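Long-range contact in CRISPR pre-crRNA endoribonuclease Cas5d (Mannheimia succiniciproducens, PDB 3KG4), which cleaves precursor CRISPR RNA as a metal-independent endoribonuclease of the Cas5 family, supplying crRNA for bacterial defence against viruses and other mobile genetic elements: residues I55-E67 and L174-L188. Numbering follows the deposited sequence.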
loop_
_atom_site.group_PDB
_atom_site.type_symbol
_atom_site.label_atom_id
_atom_site.label_comp_id
_atom_site.label_asym_id
_atom_site.label_seq_id
_atom_site.Cartn_x
_atom_site.Cartn_y
_atom_site.Cartn_z
ATOM N N ILE A 55 -1.898 -7.573 -2.670
ATOM C CA ILE A 55 -2.502 -6.777 -1.608
ATOM C C ILE A 55 -3.900 -7.340 -1.338
ATOM O O ILE A 55 -4.700 -7.533 -2.277
ATOM C CB ILE A 55 -2.585 -5.286 -1.960
ATOM C CG1 ILE A 55 -1.216 -4.740 -2.396
ATOM C CG2 ILE A 55 -3.026 -4.440 -0.759
ATOM C CD1 ILE A 55 -0.102 -4.997 -1.406
ATOM N N ASP A 56 -4.190 -7.582 -0.068
ATOM C CA ASP A 56 -5.500 -8.116 0.349
ATOM C C ASP A 56 -6.376 -7.055 1.008
ATOM O O ASP A 56 -7.594 -6.971 0.743
ATOM C CB ASP A 56 -5.303 -9.299 1.286
ATOM C CG ASP A 56 -4.554 -10.423 0.635
ATOM O OD1 ASP A 56 -4.990 -10.869 -0.438
ATOM O OD2 ASP A 56 -3.499 -10.838 1.186
ATOM N N LYS A 57 -5.812 -6.299 1.914
ATOM C CA LYS A 57 -6.589 -5.278 2.612
ATOM C C LYS A 57 -5.746 -4.023 2.792
ATOM O O LYS A 57 -4.550 -4.102 3.001
ATOM C CB LYS A 57 -7.061 -5.794 3.984
ATOM C CG LYS A 57 -8.035 -6.997 3.935
ATOM C CD LYS A 57 -8.398 -7.436 5.335
ATOM C CE LYS A 57 -9.521 -8.518 5.382
ATOM N NZ LYS A 57 -9.647 -8.862 6.851
ATOM N N ILE A 58 -6.383 -2.869 2.762
ATOM C CA ILE A 58 -5.752 -1.626 3.150
ATOM C C ILE A 58 -6.592 -1.021 4.260
ATOM O O ILE A 58 -7.746 -0.657 4.030
ATOM C CB ILE A 58 -5.691 -0.610 1.937
ATOM C CG1 ILE A 58 -4.823 -1.188 0.801
ATOM C CG2 ILE A 58 -5.227 0.731 2.418
ATOM C CD1 ILE A 58 -5.093 -0.539 -0.592
ATOM N N TYR A 59 -6.013 -0.904 5.447
ATOM C CA TYR A 59 -6.635 -0.221 6.567
ATOM C C TYR A 59 -6.256 1.239 6.555
ATOM O O TYR A 59 -5.071 1.569 6.570
ATOM C CB TYR A 59 -6.160 -0.807 7.884
ATOM C CG TYR A 59 -6.464 -2.255 8.093
ATOM C CD1 TYR A 59 -7.532 -2.665 8.894
ATOM C CD2 TYR A 59 -5.690 -3.235 7.483
ATOM C CE1 TYR A 59 -7.770 -4.043 9.108
ATOM C CE2 TYR A 59 -5.940 -4.573 7.661
ATOM C CZ TYR A 59 -6.954 -4.981 8.495
ATOM O OH TYR A 59 -7.129 -6.347 8.653
ATOM N N VAL A 60 -7.252 2.112 6.572
ATOM C CA VAL A 60 -7.048 3.547 6.531
ATOM C C VAL A 60 -7.271 4.107 7.913
ATOM O O VAL A 60 -8.399 4.073 8.417
ATOM C CB VAL A 60 -8.032 4.253 5.581
ATOM C CG1 VAL A 60 -7.771 5.738 5.589
ATOM C CG2 VAL A 60 -7.894 3.705 4.204
ATOM N N LEU A 61 -6.209 4.671 8.492
ATOM C CA LEU A 61 -6.155 4.989 9.932
ATOM C C LEU A 61 -6.439 6.443 10.268
ATOM O O LEU A 61 -6.864 6.751 11.380
ATOM C CB LEU A 61 -4.773 4.613 10.493
ATOM C CG LEU A 61 -4.366 3.161 10.289
ATOM C CD1 LEU A 61 -2.994 2.902 10.907
ATOM C CD2 LEU A 61 -5.436 2.257 10.898
ATOM N N LYS A 62 -6.200 7.351 9.327
ATOM C CA LYS A 62 -6.274 8.749 9.627
ATOM C C LYS A 62 -7.227 9.477 8.672
ATOM O O LYS A 62 -7.410 9.050 7.548
ATOM C CB LYS A 62 -4.879 9.358 9.581
ATOM C CG LYS A 62 -4.028 9.012 10.802
ATOM C CD LYS A 62 -2.713 9.742 10.752
ATOM C CE LYS A 62 -2.204 10.126 12.130
ATOM N NZ LYS A 62 -0.782 10.613 12.069
ATOM N N PRO A 63 -7.873 10.546 9.154
ATOM C CA PRO A 63 -8.822 11.272 8.327
ATOM C C PRO A 63 -8.185 11.739 7.019
ATOM O O PRO A 63 -7.024 12.093 6.991
ATOM C CB PRO A 63 -9.224 12.475 9.202
ATOM C CG PRO A 63 -8.754 12.133 10.571
ATOM C CD PRO A 63 -7.579 11.260 10.405
ATOM N N ILE A 64 -8.959 11.611 5.946
ATOM C CA ILE A 64 -8.573 11.985 4.597
ATOM C C ILE A 64 -8.522 13.513 4.490
ATOM O O ILE A 64 -9.562 14.184 4.597
ATOM C CB ILE A 64 -9.549 11.332 3.572
ATOM C CG1 ILE A 64 -9.533 9.806 3.754
ATOM C CG2 ILE A 64 -9.151 11.692 2.111
ATOM C CD1 ILE A 64 -10.546 9.022 2.946
ATOM N N ARG A 65 -7.317 14.065 4.311
ATOM C CA ARG A 65 -7.115 15.519 4.226
ATOM C C ARG A 65 -6.073 15.895 3.179
ATOM O O ARG A 65 -5.087 15.192 3.031
ATOM C CB ARG A 65 -6.700 16.085 5.573
ATOM C CG ARG A 65 -7.930 16.240 6.466
ATOM C CD ARG A 65 -7.603 16.739 7.852
ATOM N NE ARG A 65 -6.348 16.187 8.363
ATOM C CZ ARG A 65 -5.213 16.869 8.477
ATOM N NH1 ARG A 65 -5.138 18.153 8.111
ATOM N NH2 ARG A 65 -4.134 16.258 8.944
ATOM N N PHE A 66 -6.289 17.025 2.511
ATOM C CA PHE A 66 -5.493 17.432 1.358
ATOM C C PHE A 66 -4.870 18.796 1.579
ATOM O O PHE A 66 -5.395 19.625 2.342
ATOM C CB PHE A 66 -6.372 17.514 0.119
ATOM C CG PHE A 66 -6.905 16.202 -0.330
ATOM C CD1 PHE A 66 -6.135 15.357 -1.091
ATOM C CD2 PHE A 66 -8.216 15.823 -0.052
ATOM C CE1 PHE A 66 -6.638 14.153 -1.537
ATOM C CE2 PHE A 66 -8.684 14.597 -0.474
ATOM C CZ PHE A 66 -7.901 13.781 -1.233
ATOM N N GLU A 67 -3.746 19.032 0.922
ATOM C CA GLU A 67 -3.098 20.353 0.921
ATOM C C GLU A 67 -2.485 20.552 -0.462
ATOM O O GLU A 67 -1.896 19.613 -1.021
ATOM C CB GLU A 67 -2.025 20.399 2.027
ATOM C CG GLU A 67 -1.285 21.714 2.227
ATOM C CD GLU A 67 -0.142 21.579 3.263
ATOM O OE1 GLU A 67 -0.384 21.117 4.396
ATOM O OE2 GLU A 67 1.018 21.907 2.945
ATOM N N LEU A 174 -3.404 -4.207 15.718
ATOM C CA LEU A 174 -3.560 -3.223 14.642
ATOM C C LEU A 174 -3.671 -1.868 15.320
ATOM O O LEU A 174 -4.339 -1.752 16.356
ATOM C CB LEU A 174 -4.810 -3.482 13.776
ATOM C CG LEU A 174 -4.848 -4.702 12.831
ATOM C CD1 LEU A 174 -6.311 -5.130 12.567
ATOM C CD2 LEU A 174 -4.132 -4.438 11.506
ATOM N N PRO A 175 -3.019 -0.828 14.754
ATOM C CA PRO A 175 -3.327 0.525 15.246
ATOM C C PRO A 175 -4.817 0.791 15.200
ATOM O O PRO A 175 -5.509 0.260 14.335
ATOM C CB PRO A 175 -2.614 1.438 14.245
ATOM C CG PRO A 175 -1.610 0.566 13.535
ATOM C CD PRO A 175 -2.136 -0.821 13.576
ATOM N N LEU A 176 -5.316 1.615 16.111
ATOM C CA LEU A 176 -6.734 1.985 16.099
ATOM C C LEU A 176 -6.922 3.006 14.975
ATOM O O LEU A 176 -5.986 3.731 14.649
ATOM C CB LEU A 176 -7.182 2.549 17.459
ATOM C CG LEU A 176 -6.217 3.491 18.191
ATOM C CD1 LEU A 176 -6.951 4.254 19.316
ATOM C CD2 LEU A 176 -4.981 2.754 18.771
ATOM N N SER A 177 -8.087 2.996 14.340
ATOM C CA SER A 177 -8.428 4.002 13.345
ATOM C C SER A 177 -8.639 5.288 14.129
ATOM O O SER A 177 -9.149 5.248 15.258
ATOM C CB SER A 177 -9.720 3.654 12.578
ATOM O OG SER A 177 -9.511 3.442 11.162
ATOM N N GLN A 178 -8.294 6.421 13.528
ATOM C CA GLN A 178 -8.726 7.703 14.055
ATOM C C GLN A 178 -9.751 8.295 13.095
ATOM O O GLN A 178 -9.864 9.499 12.969
ATOM C CB GLN A 178 -7.515 8.615 14.214
ATOM C CG GLN A 178 -6.486 8.113 15.227
ATOM C CD GLN A 178 -5.340 9.087 15.386
ATOM O OE1 GLN A 178 -4.373 9.048 14.626
ATOM N NE2 GLN A 178 -5.440 9.970 16.377
ATOM N N LEU A 179 -10.500 7.434 12.408
ATOM C CA LEU A 179 -11.461 7.882 11.408
ATOM C C LEU A 179 -12.764 8.351 12.050
ATOM O O LEU A 179 -13.197 7.732 13.019
ATOM C CB LEU A 179 -11.790 6.746 10.450
ATOM C CG LEU A 179 -10.759 6.431 9.375
ATOM C CD1 LEU A 179 -11.325 5.393 8.398
ATOM C CD2 LEU A 179 -10.287 7.681 8.666
ATOM N N SER A 180 -13.386 9.403 11.499
ATOM C CA SER A 180 -14.728 9.806 11.963
ATOM C C SER A 180 -15.694 8.636 11.793
ATOM O O SER A 180 -15.641 7.940 10.754
ATOM C CB SER A 180 -15.265 11.065 11.248
ATOM O OG SER A 180 -14.891 11.149 9.874
ATOM N N GLU A 181 -16.517 8.380 12.823
ATOM C CA GLU A 181 -17.648 7.446 12.705
ATOM C C GLU A 181 -18.239 7.534 11.286
ATOM O O GLU A 181 -18.494 6.521 10.654
ATOM C CB GLU A 181 -18.744 7.738 13.756
ATOM N N SER A 182 -18.401 8.765 10.806
ATOM C CA SER A 182 -18.930 9.084 9.478
ATOM C C SER A 182 -17.925 9.082 8.297
ATOM O O SER A 182 -18.297 9.442 7.173
ATOM C CB SER A 182 -19.551 10.481 9.564
ATOM O OG SER A 182 -18.589 11.449 9.997
ATOM N N GLU A 183 -16.654 8.748 8.542
ATOM C CA GLU A 183 -15.644 8.577 7.461
ATOM C C GLU A 183 -15.164 7.115 7.403
ATOM O O GLU A 183 -14.387 6.726 6.539
ATOM C CB GLU A 183 -14.456 9.511 7.706
ATOM C CG GLU A 183 -13.441 9.619 6.563
ATOM C CD GLU A 183 -12.333 10.630 6.882
ATOM O OE1 GLU A 183 -12.174 11.051 8.067
ATOM O OE2 GLU A 183 -11.614 11.000 5.951
ATOM N N PHE A 184 -15.682 6.321 8.322
ATOM C CA PHE A 184 -15.382 4.928 8.461
ATOM C C PHE A 184 -15.899 4.110 7.254
ATOM O O PHE A 184 -15.401 3.036 6.956
ATOM C CB PHE A 184 -16.063 4.481 9.767
ATOM C CG PHE A 184 -15.314 3.437 10.540
ATOM C CD1 PHE A 184 -13.949 3.545 10.759
ATOM C CD2 PHE A 184 -15.987 2.351 11.070
ATOM C CE1 PHE A 184 -13.266 2.592 11.470
ATOM C CE2 PHE A 184 -15.307 1.378 11.786
ATOM C CZ PHE A 184 -13.934 1.505 11.980
ATOM N N ASN A 185 -16.947 4.613 6.610
ATOM C CA ASN A 185 -17.615 3.920 5.526
ATOM C C ASN A 185 -17.777 4.931 4.420
ATOM O O ASN A 185 -18.394 5.984 4.636
ATOM C CB ASN A 185 -18.963 3.378 5.986
ATOM C CG ASN A 185 -18.829 2.258 7.000
ATOM O OD1 ASN A 185 -18.469 1.137 6.658
ATOM N ND2 ASN A 185 -19.163 2.551 8.263
ATOM N N ARG A 186 -17.125 4.664 3.278
ATOM C CA ARG A 186 -17.055 5.609 2.166
ATOM C C ARG A 186 -16.862 4.875 0.832
ATOM O O ARG A 186 -16.001 4.032 0.724
ATOM C CB ARG A 186 -15.886 6.583 2.300
ATOM C CG ARG A 186 -15.903 7.645 1.237
ATOM C CD ARG A 186 -14.644 8.521 1.201
ATOM N NE ARG A 186 -14.686 9.552 2.214
ATOM C CZ ARG A 186 -13.939 10.651 2.223
ATOM N NH1 ARG A 186 -13.070 10.891 1.244
ATOM N NH2 ARG A 186 -14.081 11.527 3.218
ATOM N N ASP A 187 -17.633 5.266 -0.179
ATOM C CA ASP A 187 -17.403 4.775 -1.527
ATOM C C ASP A 187 -16.292 5.649 -2.123
ATOM O O ASP A 187 -16.498 6.820 -2.394
ATOM C CB ASP A 187 -18.679 4.914 -2.347
ATOM C CG ASP A 187 -18.542 4.336 -3.749
ATOM O OD1 ASP A 187 -17.445 3.825 -4.154
ATOM O OD2 ASP A 187 -19.555 4.432 -4.449
ATOM N N LEU A 188 -15.121 5.081 -2.339
ATOM C CA LEU A 188 -14.016 5.872 -2.922
ATOM C C LEU A 188 -14.087 5.913 -4.449
ATOM O O LEU A 188 -13.328 6.620 -5.076
ATOM C CB LEU A 188 -12.664 5.282 -2.450
ATOM C CG LEU A 188 -12.483 5.440 -0.925
ATOM C CD1 LEU A 188 -11.374 4.618 -0.388
ATOM C CD2 LEU A 188 -12.269 6.898 -0.582
#
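Glu183 reaches the loop at Pro63 and Ile64 with a fully extended side chain, CG anti to the backbone N (chi1 -170°), and the carboxylate of this buried residue shows how one acidic group can help tie two loops together. Glu183 OE2 accepts the backbone N-H of Ile64, N to O 2.7 Å, on the syn side, 26° out of the carboxylate plane, while Glu183 OE1 lies 3.4 Å from Pro63 CA. Beside it, Ile64 CD1 sits over one face of the Arg186 guanidinium, 3.6 Å from Arg186 NH1, a nitrogen that also forms a salt bridge with Asp31. The second tie is backbone to backbone: Gln178 N donates to Leu61 O at 2.6 Å, in the carbonyl plane. Both bonds fasten the loop leaving central strand 51-60 of the antiparallel sheet to the loop that leads into one of its two outermost strands, 186-195. Next to them Leu179 spreads its methyls, Leu179 CD1 3.2 Å from Val60 O and CD2 against the carbonyl of Lys62. Farther along, Leu61 CD1 meets Pro175 CB at 3.7 Å, and Leu174 CD2 sits over the face of the Tyr59 ring in a CH-pi contact, 4.2 Å from its centroid. The solvent side is looser: exposed Gln178 runs alongside Lys62, Gln178 OE1 3.5 Å from Lys62 CE.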